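Local coordinates for protein TDP-rhamnose 3'-O-methyltransferase (CalS11) (Micromonospora echinospora, PDB 4GF5) that probably transfers a methyl group from S-adenosyl-L-methionine to the 3'-hydroxyl of TDP-rhamnose, at residues L185-L190 / A214-D219; D189-E194 / P221-E226. One frame throughout, in Å; residues are numbered along the deposited sequence.

Interaction 1 of 2, residues L185-L190 / A214-D219; sequences LAYFDL and AFDELD. With SAH (S-adenosyl-L-homocysteine), chain U.
Two neighbouring parallel strands of the Rossmann-like methyltransferase sheet, 183-188 and 211-215, meet here, and Tyr187 and Phe188 of the first face Ala214 and Phe215 of the second and Asp216 just beyond it. The backbone ladder starts with Ala214 N donating to Ala186 O at 2.9 Å and continues with Phe188 N to Ala214 O at 2.7 Å. Just past the end of strand 211-215, Asp216 N still reaches Phe188 O, over 3.1 Å and with a more bent N-H...O angle of 146°. On one face of the sheet, Phe188 and Phe215 lie side by side in an offset stack, with centroids 4.9 Å apart and planes 27° apart; Phe215 CE1 sits over the Phe188 ring near its rim. The other face carries Tyr187, whose CD2 packs on Ala214 CB at 3.8 Å. With CG anti to the backbone N (chi1 -165°), the tyrosine swings its hydroxyl along to Asp216 OD2, which lies at the ring edge and accepts a hydrogen bond from OH whose modelled length is doubtfully short. The Asp216 and Asp189 carboxylates stack with OD1 atoms 3.7 Å apart. The other oxygen of Asp189, OD2, accepts from the amino N of S-adenosyl-L-homocysteine at 2.5 Å. Joined through helix 193-203, the strands form a beta-alpha-beta crossover, with cofactor-binding and L-glutamate-binding acids at their C-terminal ends as in Rossmann-like methyltransferases.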
loop_
_atom_site.group_PDB
_atom_site.type_symbol
_atom_site.label_atom_id
_atom_site.label_comp_id
_atom_site.label_asym_id
_atom_site.label_seq_id
_atom_site.Cartn_x
_atom_site.Cartn_y
_atom_site.Cartn_z
ATOM N N LEU A 185 -10.012 -24.043 -12.201
ATOM C CA LEU A 185 -8.739 -24.083 -12.899
ATOM C C LEU A 185 -8.792 -25.085 -14.045
ATOM O O LEU A 185 -9.077 -26.261 -13.843
ATOM C CB LEU A 185 -7.619 -24.432 -11.919
ATOM C CG LEU A 185 -6.262 -24.811 -12.518
ATOM C CD1 LEU A 185 -5.686 -23.673 -13.328
ATOM C CD2 LEU A 185 -5.296 -25.251 -11.424
ATOM N N ALA A 186 -8.537 -24.595 -15.249
ATOM C CA ALA A 186 -8.577 -25.406 -16.442
ATOM C C ALA A 186 -7.186 -25.415 -17.046
ATOM O O ALA A 186 -6.704 -24.381 -17.521
ATOM C CB ALA A 186 -9.580 -24.821 -17.430
ATOM N N TYR A 187 -6.534 -26.572 -17.021
ATOM C CA TYR A 187 -5.169 -26.687 -17.513
ATOM C C TYR A 187 -5.128 -27.415 -18.860
ATOM O O TYR A 187 -5.456 -28.618 -18.944
ATOM C CB TYR A 187 -4.280 -27.399 -16.489
ATOM C CG TYR A 187 -2.817 -27.225 -16.780
ATOM C CD1 TYR A 187 -2.138 -28.099 -17.636
ATOM C CD2 TYR A 187 -2.106 -26.177 -16.214
ATOM C CE1 TYR A 187 -0.794 -27.920 -17.916
ATOM C CE2 TYR A 187 -0.773 -25.990 -16.492
ATOM C CZ TYR A 187 -0.121 -26.858 -17.345
ATOM O OH TYR A 187 1.214 -26.656 -17.601
ATOM N N PHE A 188 -4.730 -26.682 -19.903
ATOM C CA PHE A 188 -4.668 -27.216 -21.267
ATOM C C PHE A 188 -3.293 -27.740 -21.607
ATOM O O PHE A 188 -2.318 -27.010 -21.592
ATOM C CB PHE A 188 -5.059 -26.154 -22.291
ATOM C CG PHE A 188 -6.516 -25.844 -22.300
ATOM C CD1 PHE A 188 -7.078 -25.055 -21.302
ATOM C CD2 PHE A 188 -7.336 -26.343 -23.294
ATOM C CE1 PHE A 188 -8.424 -24.778 -21.301
ATOM C CE2 PHE A 188 -8.696 -26.059 -23.299
ATOM C CZ PHE A 188 -9.238 -25.287 -22.302
ATOM N N ASP A 189 -3.221 -29.018 -21.936
ATOM C CA ASP A 189 -1.959 -29.619 -22.285
ATOM C C ASP A 189 -2.236 -30.674 -23.342
ATOM O O ASP A 189 -1.628 -31.748 -23.342
ATOM C CB ASP A 189 -1.353 -30.271 -21.039
ATOM C CG ASP A 189 0.137 -30.477 -21.153
ATOM O OD1 ASP A 189 0.695 -30.188 -22.240
ATOM O OD2 ASP A 189 0.747 -30.925 -20.151
ATOM N N LEU A 190 -3.179 -30.381 -24.226
ATOM C CA LEU A 190 -3.508 -31.304 -25.307
ATOM C C LEU A 190 -2.529 -31.199 -26.488
ATOM O O LEU A 190 -2.365 -32.161 -27.242
ATOM C CB LEU A 190 -4.936 -31.055 -25.787
ATOM C CG LEU A 190 -6.033 -31.336 -24.764
ATOM C CD1 LEU A 190 -7.334 -30.631 -25.159
ATOM C CD2 LEU A 190 -6.251 -32.853 -24.612
ATOM N N ALA A 214 -5.172 -22.008 -18.107
ATOM C CA ALA A 214 -3.737 -22.113 -18.367
ATOM C C ALA A 214 -3.359 -23.029 -19.542
ATOM O O ALA A 214 -3.985 -24.086 -19.770
ATOM C CB ALA A 214 -3.011 -22.542 -17.093
ATOM N N PHE A 215 -2.314 -22.622 -20.263
ATOM C CA PHE A 215 -1.844 -23.327 -21.460
ATOM C C PHE A 215 -0.381 -23.678 -21.339
ATOM O O PHE A 215 0.436 -22.843 -20.949
ATOM C CB PHE A 215 -2.021 -22.475 -22.719
ATOM C CG PHE A 215 -3.444 -22.155 -23.035
ATOM C CD1 PHE A 215 -4.213 -23.029 -23.787
ATOM C CD2 PHE A 215 -4.019 -20.984 -22.575
ATOM C CE1 PHE A 215 -5.533 -22.740 -24.072
ATOM C CE2 PHE A 215 -5.333 -20.685 -22.861
ATOM C CZ PHE A 215 -6.092 -21.560 -23.613
ATOM N N ASP A 216 -0.050 -24.908 -21.704
ATOM C CA ASP A 216 1.310 -25.403 -21.592
ATOM C C ASP A 216 2.178 -25.113 -22.836
ATOM O O ASP A 216 3.402 -25.104 -22.742
ATOM C CB ASP A 216 1.263 -26.905 -21.310
ATOM C CG ASP A 216 2.529 -27.417 -20.656
ATOM O OD1 ASP A 216 3.445 -27.836 -21.392
ATOM O OD2 ASP A 216 2.596 -27.411 -19.405
ATOM N N GLU A 217 1.550 -24.886 -23.994
ATOM C CA GLU A 217 2.302 -24.753 -25.258
ATOM C C GLU A 217 1.890 -23.546 -26.107
ATOM O O GLU A 217 2.062 -23.546 -27.332
ATOM C CB GLU A 217 2.156 -26.024 -26.117
ATOM C CG GLU A 217 2.511 -27.335 -25.408
ATOM C CD GLU A 217 4.015 -27.615 -25.363
ATOM O OE1 GLU A 217 4.816 -26.659 -25.233
ATOM O OE2 GLU A 217 4.397 -28.803 -25.467
ATOM N N LEU A 218 1.384 -22.507 -25.461
ATOM C CA LEU A 218 0.714 -21.440 -26.189
ATOM C C LEU A 218 1.570 -20.783 -27.279
ATOM O O LEU A 218 1.084 -20.537 -28.377
ATOM C CB LEU A 218 0.185 -20.385 -25.226
ATOM C CG LEU A 218 -0.652 -19.325 -25.918
ATOM C CD1 LEU A 218 -1.927 -19.983 -26.397
ATOM C CD2 LEU A 218 -0.933 -18.166 -24.975
ATOM N N ASP A 219 2.836 -20.510 -26.994
ATOM C CA ASP A 219 3.662 -19.836 -27.988
ATOM C C ASP A 219 4.846 -20.686 -28.425
ATOM O O ASP A 219 5.912 -20.163 -28.758
ATOM C CB ASP A 219 4.118 -18.467 -27.482
ATOM C CG ASP A 219 4.820 -18.545 -26.137
ATOM O OD1 ASP A 219 4.692 -19.586 -25.460
ATOM O OD2 ASP A 219 5.485 -17.562 -25.745
HETATM N N SAH U . 0.106 -33.003 -18.895
HETATM C CA SAH U . 1.061 -34.095 -19.063
HETATM C CB SAH U . 1.539 -34.213 -20.521
HETATM C CG SAH U . 0.411 -34.323 -21.555
HETATM S SD SAH U . 0.974 -35.001 -23.147
HETATM C C SAH U . 2.215 -34.007 -18.055
HETATM O O SAH U . 3.177 -34.798 -18.096
HETATM O OXT SAH U . 2.210 -33.146 -17.168
HETATM C "C5'" SAH U . -0.508 -34.481 -24.019
HETATM C "C4'" SAH U . -1.643 -35.464 -23.813
HETATM O "O4'" SAH U . -2.815 -34.926 -24.403
HETATM C "C3'" SAH U . -1.365 -36.820 -24.468
HETATM O "O3'" SAH U . -1.393 -37.829 -23.483
HETATM C "C2'" SAH U . -2.510 -37.002 -25.449
HETATM O "O2'" SAH U . -3.027 -38.314 -25.464
HETATM C "C1'" SAH U . -3.547 -36.002 -24.946
HETATM N N9 SAH U . -4.469 -35.597 -26.022
HETATM C C8 SAH U . -4.196 -34.903 -27.179
HETATM N N7 SAH U . -5.360 -34.788 -27.867
HETATM C C5 SAH U . -6.352 -35.396 -27.170
HETATM C C6 SAH U . -7.711 -35.582 -27.407
HETATM N N6 SAH U . -8.274 -35.111 -28.518
HETATM N N1 SAH U . -8.479 -36.265 -26.469
HETATM C C2 SAH U . -7.898 -36.761 -25.321
HETATM N N3 SAH U . -6.545 -36.584 -25.094
HETATM C C4 SAH U . -5.798 -35.910 -26.005
#

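Interaction 2 of 2, residues D189-E194 / P221-E226; sequences DLDLYE and PKWPGE. With SAH (S-adenosyl-L-homocysteine), chain U.
Trp223 lies between Lys222, whose CG covers one face of the indole, and Asp191, which lies over the opposite face. Asp191 CB comes within 4.0 Å of Trp223 CD2, and its carboxylate, at 25° to the ring plane, puts OD2 over the rim near CE2 and NE1. Trp223 CZ3 also brushes Leu192 CD2 at 4.3 Å. An alanine in place of Trp223 would probably open a gap between Lys222 and Asp191 and leave the Asp191 carboxylate freer to turn. Gly225, the first residue of helix 225-233, brings its CA 3.8 Å from Tyr193 CA, near the start of helix 193-203; a CB there would collide with Tyr193 N. The Gly225 carbonyl O lies at the edge of the Tyr193 ring, 3.6 Å from CD1, while its N donates to a water that in turn donates to Asp191 O. Glu226 then stretches back from the helix, its chain extended beyond CG (chi2 174°), to bring OE2 up to the backbone of Leu190 and Asp191. There OE2 accepts only a weak bond from Asp191 N at 3.3 Å, and is better served by a second water, 2.9 Å away, which accepts from Leu190 N. OE1 is held by Glu217 N. The like-charged Asp191 OD1 and Glu226 OE2 lie 4.0 Å apart. Trp223 and Asp189 belong to sites seen to bind L-glutamate, and the two helix starts meet among the strand-to-helix loops that form the ligand-binding rim of a Rossmann-like methyltransferase.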
loop_
_atom_site.group_PDB
_atom_site.type_symbol
_atom_site.label_atom_id
_atom_site.label_comp_id
_atom_site.label_asym_id
_atom_site.label_seq_id
_atom_site.Cartn_x
_atom_site.Cartn_y
_atom_site.Cartn_z
ATOM N N ASP A 189 -3.221 -29.018 -21.936
ATOM C CA ASP A 189 -1.959 -29.619 -22.285
ATOM C C ASP A 189 -2.236 -30.674 -23.342
ATOM O O ASP A 189 -1.628 -31.748 -23.342
ATOM C CB ASP A 189 -1.353 -30.271 -21.039
ATOM C CG ASP A 189 0.137 -30.477 -21.153
ATOM O OD1 ASP A 189 0.695 -30.188 -22.240
ATOM O OD2 ASP A 189 0.747 -30.925 -20.151
ATOM N N LEU A 190 -3.179 -30.381 -24.226
ATOM C CA LEU A 190 -3.508 -31.304 -25.307
ATOM C C LEU A 190 -2.529 -31.199 -26.488
ATOM O O LEU A 190 -2.365 -32.161 -27.242
ATOM C CB LEU A 190 -4.936 -31.055 -25.787
ATOM C CG LEU A 190 -6.033 -31.336 -24.764
ATOM C CD1 LEU A 190 -7.334 -30.631 -25.159
ATOM C CD2 LEU A 190 -6.251 -32.853 -24.612
ATOM N N ASP A 191 -1.904 -30.024 -26.633
ATOM C CA ASP A 191 -0.980 -29.673 -27.731
ATOM C C ASP A 191 -1.669 -29.404 -29.066
ATOM O O ASP A 191 -1.227 -28.543 -29.824
ATOM C CB ASP A 191 0.138 -30.704 -27.931
ATOM C CG ASP A 191 1.054 -30.824 -26.731
ATOM O OD1 ASP A 191 0.931 -30.016 -25.781
ATOM O OD2 ASP A 191 1.902 -31.739 -26.743
ATOM N N LEU A 192 -2.752 -30.127 -29.339
ATOM C CA LEU A 192 -3.400 -30.114 -30.653
ATOM C C LEU A 192 -4.514 -29.082 -30.826
ATOM O O LEU A 192 -5.267 -28.789 -29.892
ATOM C CB LEU A 192 -3.960 -31.499 -30.948
ATOM C CG LEU A 192 -2.892 -32.590 -30.943
ATOM C CD1 LEU A 192 -3.523 -33.969 -31.145
ATOM C CD2 LEU A 192 -1.874 -32.286 -32.026
ATOM N N TYR A 193 -4.646 -28.568 -32.045
ATOM C CA TYR A 193 -5.629 -27.521 -32.347
ATOM C C TYR A 193 -7.109 -27.890 -32.122
ATOM O O TYR A 193 -7.810 -27.241 -31.343
ATOM C CB TYR A 193 -5.439 -27.021 -33.778
ATOM C CG TYR A 193 -6.606 -26.220 -34.279
ATOM C CD1 TYR A 193 -6.988 -25.048 -33.650
ATOM C CD2 TYR A 193 -7.341 -26.645 -35.378
ATOM C CE1 TYR A 193 -8.068 -24.311 -34.108
ATOM C CE2 TYR A 193 -8.417 -25.919 -35.844
ATOM C CZ TYR A 193 -8.779 -24.751 -35.205
ATOM O OH TYR A 193 -9.857 -24.022 -35.658
ATOM N N GLU A 194 -7.590 -28.906 -32.829
ATOM C CA GLU A 194 -9.008 -29.295 -32.754
ATOM C C GLU A 194 -9.535 -29.566 -31.334
ATOM O O GLU A 194 -10.550 -28.999 -30.937
ATOM C CB GLU A 194 -9.320 -30.473 -33.698
ATOM C CG GLU A 194 -9.222 -30.130 -35.194
ATOM C CD GLU A 194 -9.171 -31.369 -36.099
ATOM O OE1 GLU A 194 -9.128 -32.503 -35.568
ATOM O OE2 GLU A 194 -9.162 -31.207 -37.343
ATOM N N PRO A 221 6.607 -22.944 -31.099
ATOM C CA PRO A 221 6.628 -23.160 -32.555
ATOM C C PRO A 221 6.258 -24.600 -32.924
ATOM O O PRO A 221 5.595 -24.837 -33.935
ATOM C CB PRO A 221 8.089 -22.906 -32.923
ATOM C CG PRO A 221 8.619 -22.046 -31.832
ATOM C CD PRO A 221 7.904 -22.478 -30.586
ATOM N N LYS A 222 6.683 -25.553 -32.099
ATOM C CA LYS A 222 6.462 -26.959 -32.399
ATOM C C LYS A 222 4.982 -27.331 -32.287
ATOM O O LYS A 222 4.527 -28.256 -32.953
ATOM C CB LYS A 222 7.327 -27.848 -31.501
ATOM C CG LYS A 222 7.255 -29.331 -31.855
ATOM C CD LYS A 222 8.042 -30.189 -30.873
ATOM C CE LYS A 222 9.279 -30.782 -31.520
ATOM N NZ LYS A 222 10.251 -31.265 -30.495
ATOM N N TRP A 223 4.233 -26.601 -31.459
ATOM C CA TRP A 223 2.804 -26.859 -31.291
ATOM C C TRP A 223 1.956 -25.583 -31.340
ATOM O O TRP A 223 1.518 -25.094 -30.298
ATOM C CB TRP A 223 2.552 -27.569 -29.958
ATOM C CG TRP A 223 3.378 -28.794 -29.755
ATOM C CD1 TRP A 223 4.451 -28.932 -28.924
ATOM C CD2 TRP A 223 3.205 -30.061 -30.405
ATOM N NE1 TRP A 223 4.957 -30.207 -29.015
ATOM C CE2 TRP A 223 4.209 -30.921 -29.915
ATOM C CE3 TRP A 223 2.302 -30.549 -31.353
ATOM C CZ2 TRP A 223 4.333 -32.246 -30.339
ATOM C CZ3 TRP A 223 2.431 -31.870 -31.777
ATOM C CH2 TRP A 223 3.439 -32.697 -31.272
ATOM N N PRO A 224 1.679 -25.060 -32.547
ATOM C CA PRO A 224 0.953 -23.780 -32.647
ATOM C C PRO A 224 -0.567 -23.918 -32.485
ATOM O O PRO A 224 -1.304 -22.917 -32.614
ATOM C CB PRO A 224 1.282 -23.318 -34.062
ATOM C CG PRO A 224 1.422 -24.624 -34.833
ATOM C CD PRO A 224 2.027 -25.610 -33.870
ATOM N N GLY A 225 -1.024 -25.140 -32.199
ATOM C CA GLY A 225 -2.442 -25.443 -32.168
ATOM C C GLY A 225 -3.223 -24.720 -31.085
ATOM O O GLY A 225 -4.373 -24.298 -31.299
ATOM N N GLU A 226 -2.619 -24.581 -29.910
ATOM C CA GLU A 226 -3.284 -23.882 -28.816
ATOM C C GLU A 226 -3.475 -22.406 -29.146
ATOM O O GLU A 226 -4.521 -21.832 -28.885
ATOM C CB GLU A 226 -2.516 -24.071 -27.505
ATOM C CG GLU A 226 -2.601 -25.500 -26.983
ATOM C CD GLU A 226 -1.732 -25.762 -25.771
ATOM O OE1 GLU A 226 -1.141 -24.789 -25.235
ATOM O OE2 GLU A 226 -1.645 -26.953 -25.363
HETATM N N SAH U . 0.106 -33.003 -18.895
HETATM C CA SAH U . 1.061 -34.095 -19.063
HETATM C CB SAH U . 1.539 -34.213 -20.521
HETATM C CG SAH U . 0.411 -34.323 -21.555
HETATM S SD SAH U . 0.974 -35.001 -23.147
HETATM C C SAH U . 2.215 -34.007 -18.055
HETATM O O SAH U . 3.177 -34.798 -18.096
HETATM O OXT SAH U . 2.210 -33.146 -17.168
HETATM C "C5'" SAH U . -0.508 -34.481 -24.019
HETATM C "C4'" SAH U . -1.643 -35.464 -23.813
HETATM O "O4'" SAH U . -2.815 -34.926 -24.403
HETATM C "C3'" SAH U . -1.365 -36.820 -24.468
HETATM O "O3'" SAH U . -1.393 -37.829 -23.483
HETATM C "C2'" SAH U . -2.510 -37.002 -25.449
HETATM O "O2'" SAH U . -3.027 -38.314 -25.464
HETATM C "C1'" SAH U . -3.547 -36.002 -24.946
HETATM N N9 SAH U . -4.469 -35.597 -26.022
HETATM C C8 SAH U . -4.196 -34.903 -27.179
HETATM N N7 SAH U . -5.360 -34.788 -27.867
HETATM C C5 SAH U . -6.352 -35.396 -27.170
HETATM C C6 SAH U . -7.711 -35.582 -27.407
HETATM N N6 SAH U . -8.274 -35.111 -28.518
HETATM N N1 SAH U . -8.479 -36.265 -26.469
HETATM C C2 SAH U . -7.898 -36.761 -25.321
HETATM N N3 SAH U . -6.545 -36.584 -25.094
HETATM C C4 SAH U . -5.798 -35.910 -26.005
HETATM O O HOH W 1 -4.351 -27.935 -25.032
HETATM O O HOH W 2 -0.229 -27.811 -32.270
#

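Both interactions leave from the end of strand 183-188 and share Asp189 and Leu190, which touch S-adenosyl-L-homocysteine. Interaction 1 lies deeper in the fold, its centre about 7 Å from that of the chain, and joins two strands by direct backbone bonds and aromatic packing. Interaction 2, also largely buried but with its centre about 14 Å from that of the chain, joins the helix starts that follow those same strands, with waters and a single weak direct bond in place of a ladder. Glu217, following strand 211-215, joins the two contacts through Glu226, Asp191 and Trp223. Acidic side chains thus accumulate where sheet gives way to loops.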